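Local coordinates for protein MdcE (PDB 5VIP) that probably acts as the gamma subunit of a biotin-independent malonate decarboxylase, with a likely carboxyltransferase role, at residues 175-186 with 210-218. Sequence-based numbering, arbitrary orientation.
Sequences HDPGVMVHAMGK and MAYDIDSYA
His175 meets Asp215, in the first turn of the helix, through NE2, which donates to OD1 at 2.9 Å on the syn side but tilted out of the carboxylate plane. The acceptor lies within 5° of the imidazole plane, although ring and carboxylate planes are turned well apart. Asp176 to Val179 form a type I turn, and one water accepts from Ile214 N while donating to the carbonyls of Asp176 and Val179, bridging turn and helix start. Asp213 is the N-cap there, its OD2 accepting from Ser216 N. Val179 CG1 then packs on Ile214 CD1, the methyl that also touches Val181 CG2. Met180 CA lies 3.3 Å from Tyr212 O in a CA-H...O contact; that oxygen and Val181 N are buried with no hydrogen-bond partner. Val181 CG2 sits over the Tyr217 face, 4.0 Å from the ring centroid, a CH-pi contact.

His182 stacks on Tyr212 in an offset arrangement, centroids 3.7 Å apart and planes at 7°. Two bonds, both near the imidazole plane, fix its rotation: NE2 donates to Met210 O at 2.8 Å, and ND1 accepts from Met184 N at an almost straight 171°. Tyr212 OH donates to Met184 O at 2.8 Å, from above the carbonyl plane. On the opposite tyrosine face, Lys186 CG lies 3.5 Å from the centroid; its extended chain carries CE to Tyr212 CG, so the phenol is sandwiched between imidazole and alkyl chain.

Strand 180-182 pairs in parallel with strand 155-157, strand 170-174 backs Val179, Ile214 and Tyr217, and helices 186-192 and 200-204 cover Tyr212, while a chain of another protein packs against His182 and Met184.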
loop_
_atom_site.group_PDB
_atom_site.type_symbol
_atom_site.label_atom_id
_atom_site.label_comp_id
_atom_site.label_asym_id
_atom_site.label_seq_id
_atom_site.Cartn_x
_atom_site.Cartn_y
_atom_site.Cartn_z
ATOM N N HIS A 175 19.992 13.015 -2.571
ATOM C CA HIS A 175 20.605 13.104 -1.256
ATOM C C HIS A 175 20.512 14.550 -0.793
ATOM O O HIS A 175 21.439 15.342 -0.987
ATOM C CB HIS A 175 22.060 12.618 -1.298
ATOM C CG HIS A 175 22.704 12.506 0.051
ATOM N ND1 HIS A 175 23.507 13.495 0.579
ATOM C CD2 HIS A 175 22.667 11.519 0.978
ATOM C CE1 HIS A 175 23.934 13.124 1.773
ATOM N NE2 HIS A 175 23.439 11.929 2.039
ATOM N N ASP A 176 19.382 14.884 -0.183
ATOM C CA ASP A 176 19.039 16.262 0.164
ATOM C C ASP A 176 18.132 16.268 1.393
ATOM O O ASP A 176 17.303 15.363 1.552
ATOM C CB ASP A 176 18.360 16.936 -1.031
ATOM C CG ASP A 176 17.765 18.276 -0.691
ATOM O OD1 ASP A 176 18.512 19.268 -0.721
ATOM O OD2 ASP A 176 16.551 18.344 -0.398
ATOM N N PRO A 177 18.283 17.274 2.275
ATOM C CA PRO A 177 17.511 17.296 3.525
ATOM C C PRO A 177 16.004 17.421 3.330
ATOM O O PRO A 177 15.250 17.128 4.260
ATOM C CB PRO A 177 18.057 18.537 4.255
ATOM C CG PRO A 177 19.407 18.743 3.693
ATOM C CD PRO A 177 19.300 18.345 2.250
ATOM N N GLY A 178 15.570 17.852 2.151
ATOM C CA GLY A 178 14.149 17.954 1.872
ATOM C C GLY A 178 13.541 16.623 1.451
ATOM O O GLY A 178 12.328 16.505 1.314
ATOM N N VAL A 179 14.389 15.626 1.226
ATOM C CA VAL A 179 13.918 14.312 0.814
ATOM C C VAL A 179 13.715 13.481 2.067
ATOM O O VAL A 179 14.659 13.206 2.798
ATOM C CB VAL A 179 14.895 13.604 -0.139
ATOM C CG1 VAL A 179 14.346 12.238 -0.543
ATOM C CG2 VAL A 179 15.125 14.451 -1.389
HETATM N N MSE A 180 12.472 13.105 2.327
HETATM C CA MSE A 180 12.144 12.405 3.561
HETATM C C MSE A 180 11.143 11.303 3.280
HETATM O O MSE A 180 10.162 11.513 2.572
HETATM C CB MSE A 180 11.585 13.372 4.605
HETATM C CG MSE A 180 12.613 14.384 5.104
HETATM SE SE MSE A 180 11.804 15.759 6.230
HETATM C CE MSE A 180 10.757 16.716 4.907
ATOM N N VAL A 181 11.424 10.127 3.822
ATOM C CA VAL A 181 10.504 9.001 3.750
ATOM C C VAL A 181 10.033 8.720 5.166
ATOM O O VAL A 181 10.860 8.616 6.078
ATOM C CB VAL A 181 11.164 7.744 3.169
ATOM C CG1 VAL A 181 10.133 6.611 3.045
ATOM C CG2 VAL A 181 11.816 8.045 1.823
ATOM N N HIS A 182 8.720 8.625 5.366
ATOM C CA HIS A 182 8.195 8.249 6.681
ATOM C C HIS A 182 6.740 7.820 6.577
ATOM O O HIS A 182 6.113 7.963 5.531
ATOM C CB HIS A 182 8.317 9.411 7.677
ATOM C CG HIS A 182 8.539 8.979 9.098
ATOM N ND1 HIS A 182 7.504 8.697 9.965
ATOM C CD2 HIS A 182 9.680 8.806 9.810
ATOM C CE1 HIS A 182 7.996 8.360 11.143
ATOM N NE2 HIS A 182 9.315 8.413 11.076
ATOM N N ALA A 183 6.213 7.320 7.687
ATOM C CA ALA A 183 4.840 6.840 7.762
ATOM C C ALA A 183 3.886 7.916 8.276
ATOM O O ALA A 183 2.684 7.854 8.027
ATOM C CB ALA A 183 4.782 5.602 8.646
HETATM N N MSE A 184 4.418 8.910 8.984
HETATM C CA MSE A 184 3.593 10.024 9.451
HETATM C C MSE A 184 4.392 11.324 9.522
HETATM O O MSE A 184 5.627 11.305 9.622
HETATM C CB MSE A 184 2.995 9.707 10.822
HETATM C CG MSE A 184 4.009 9.760 11.949
HETATM SE SE MSE A 184 3.371 8.900 13.599
HETATM C CE MSE A 184 3.816 7.043 13.146
ATOM N N GLY A 185 3.679 12.447 9.465
ATOM C CA GLY A 185 4.299 13.760 9.552
ATOM C C GLY A 185 4.953 14.020 10.898
ATOM O O GLY A 185 4.547 13.452 11.916
ATOM N N LYS A 186 5.978 14.870 10.900
ATOM C CA LYS A 186 6.690 15.225 12.122
ATOM C C LYS A 186 5.746 15.842 13.156
ATOM O O LYS A 186 5.882 15.602 14.358
ATOM C CB LYS A 186 7.841 16.188 11.806
ATOM C CG LYS A 186 9.073 15.525 11.188
ATOM C CD LYS A 186 10.159 16.551 10.842
ATOM C CE LYS A 186 11.443 15.872 10.380
ATOM N NZ LYS A 186 12.509 16.843 9.964
HETATM N N MSE A 210 13.063 5.174 12.522
HETATM C CA MSE A 210 12.165 6.212 13.008
HETATM C C MSE A 210 12.550 7.583 12.459
HETATM O O MSE A 210 11.758 8.524 12.480
HETATM C CB MSE A 210 12.180 6.223 14.533
HETATM C CG MSE A 210 11.189 7.157 15.179
HETATM SE SE MSE A 210 11.410 7.072 17.130
HETATM C CE MSE A 210 10.204 8.513 17.632
ATOM N N ALA A 211 13.776 7.677 11.958
ATOM C CA ALA A 211 14.312 8.942 11.467
ATOM C C ALA A 211 13.695 9.363 10.133
ATOM O O ALA A 211 13.280 8.520 9.331
ATOM C CB ALA A 211 15.819 8.852 11.339
ATOM N N TYR A 212 13.650 10.674 9.911
ATOM C CA TYR A 212 13.057 11.257 8.706
ATOM C C TYR A 212 14.073 11.483 7.573
ATOM O O TYR A 212 13.696 11.551 6.403
ATOM C CB TYR A 212 12.362 12.583 9.059
ATOM C CG TYR A 212 11.041 12.385 9.767
ATOM C CD1 TYR A 212 10.992 12.131 11.136
ATOM C CD2 TYR A 212 9.843 12.424 9.063
ATOM C CE1 TYR A 212 9.787 11.935 11.787
ATOM C CE2 TYR A 212 8.628 12.227 9.705
ATOM C CZ TYR A 212 8.609 11.972 11.068
ATOM O OH TYR A 212 7.404 11.777 11.703
ATOM N N ASP A 213 15.354 11.592 7.914
ATOM C CA ASP A 213 16.381 11.900 6.915
ATOM C C ASP A 213 16.682 10.725 5.989
ATOM O O ASP A 213 16.479 9.561 6.344
ATOM C CB ASP A 213 17.671 12.330 7.595
ATOM C CG ASP A 213 18.375 11.171 8.255
ATOM O OD1 ASP A 213 17.959 10.786 9.367
ATOM O OD2 ASP A 213 19.322 10.627 7.653
ATOM N N ILE A 214 17.224 11.029 4.817
ATOM C CA ILE A 214 17.392 10.017 3.793
ATOM C C ILE A 214 18.615 9.123 4.041
ATOM O O ILE A 214 18.678 8.003 3.540
ATOM C CB ILE A 214 17.465 10.680 2.395
ATOM C CG1 ILE A 214 17.162 9.658 1.299
ATOM C CG2 ILE A 214 18.790 11.414 2.202
ATOM C CD1 ILE A 214 15.731 9.100 1.369
ATOM N N ASP A 215 19.581 9.591 4.833
ATOM C CA ASP A 215 20.707 8.729 5.184
ATOM C C ASP A 215 20.250 7.560 6.063
ATOM O O ASP A 215 20.637 6.410 5.841
ATOM C CB ASP A 215 21.801 9.524 5.891
ATOM C CG ASP A 215 22.696 10.260 4.918
ATOM O OD1 ASP A 215 22.916 9.736 3.809
ATOM O OD2 ASP A 215 23.174 11.360 5.258
ATOM N N SER A 216 19.434 7.872 7.067
ATOM C CA SER A 216 18.836 6.850 7.915
ATOM C C SER A 216 18.058 5.831 7.092
ATOM O O SER A 216 18.214 4.627 7.287
ATOM C CB SER A 216 17.913 7.488 8.945
ATOM O OG SER A 216 18.651 8.282 9.856
ATOM N N TYR A 217 17.227 6.320 6.171
ATOM C CA TYR A 217 16.423 5.435 5.332
ATOM C C TYR A 217 17.318 4.540 4.486
ATOM O O TYR A 217 17.071 3.342 4.367
ATOM C CB TYR A 217 15.471 6.247 4.441
ATOM C CG TYR A 217 14.557 5.398 3.578
ATOM C CD1 TYR A 217 13.440 4.774 4.121
ATOM C CD2 TYR A 217 14.803 5.237 2.220
ATOM C CE1 TYR A 217 12.597 4.001 3.339
ATOM C CE2 TYR A 217 13.966 4.459 1.425
ATOM C CZ TYR A 217 12.860 3.848 1.993
ATOM O OH TYR A 217 12.021 3.076 1.216
ATOM N N ALA A 218 18.377 5.127 3.921
ATOM C CA ALA A 218 19.328 4.383 3.106
ATOM C C ALA A 218 19.992 3.256 3.905
ATOM O O ALA A 218 20.275 2.183 3.360
ATOM C CB ALA A 218 20.393 5.337 2.520
HETATM O O HOH W 1 16.943 13.727 4.135
#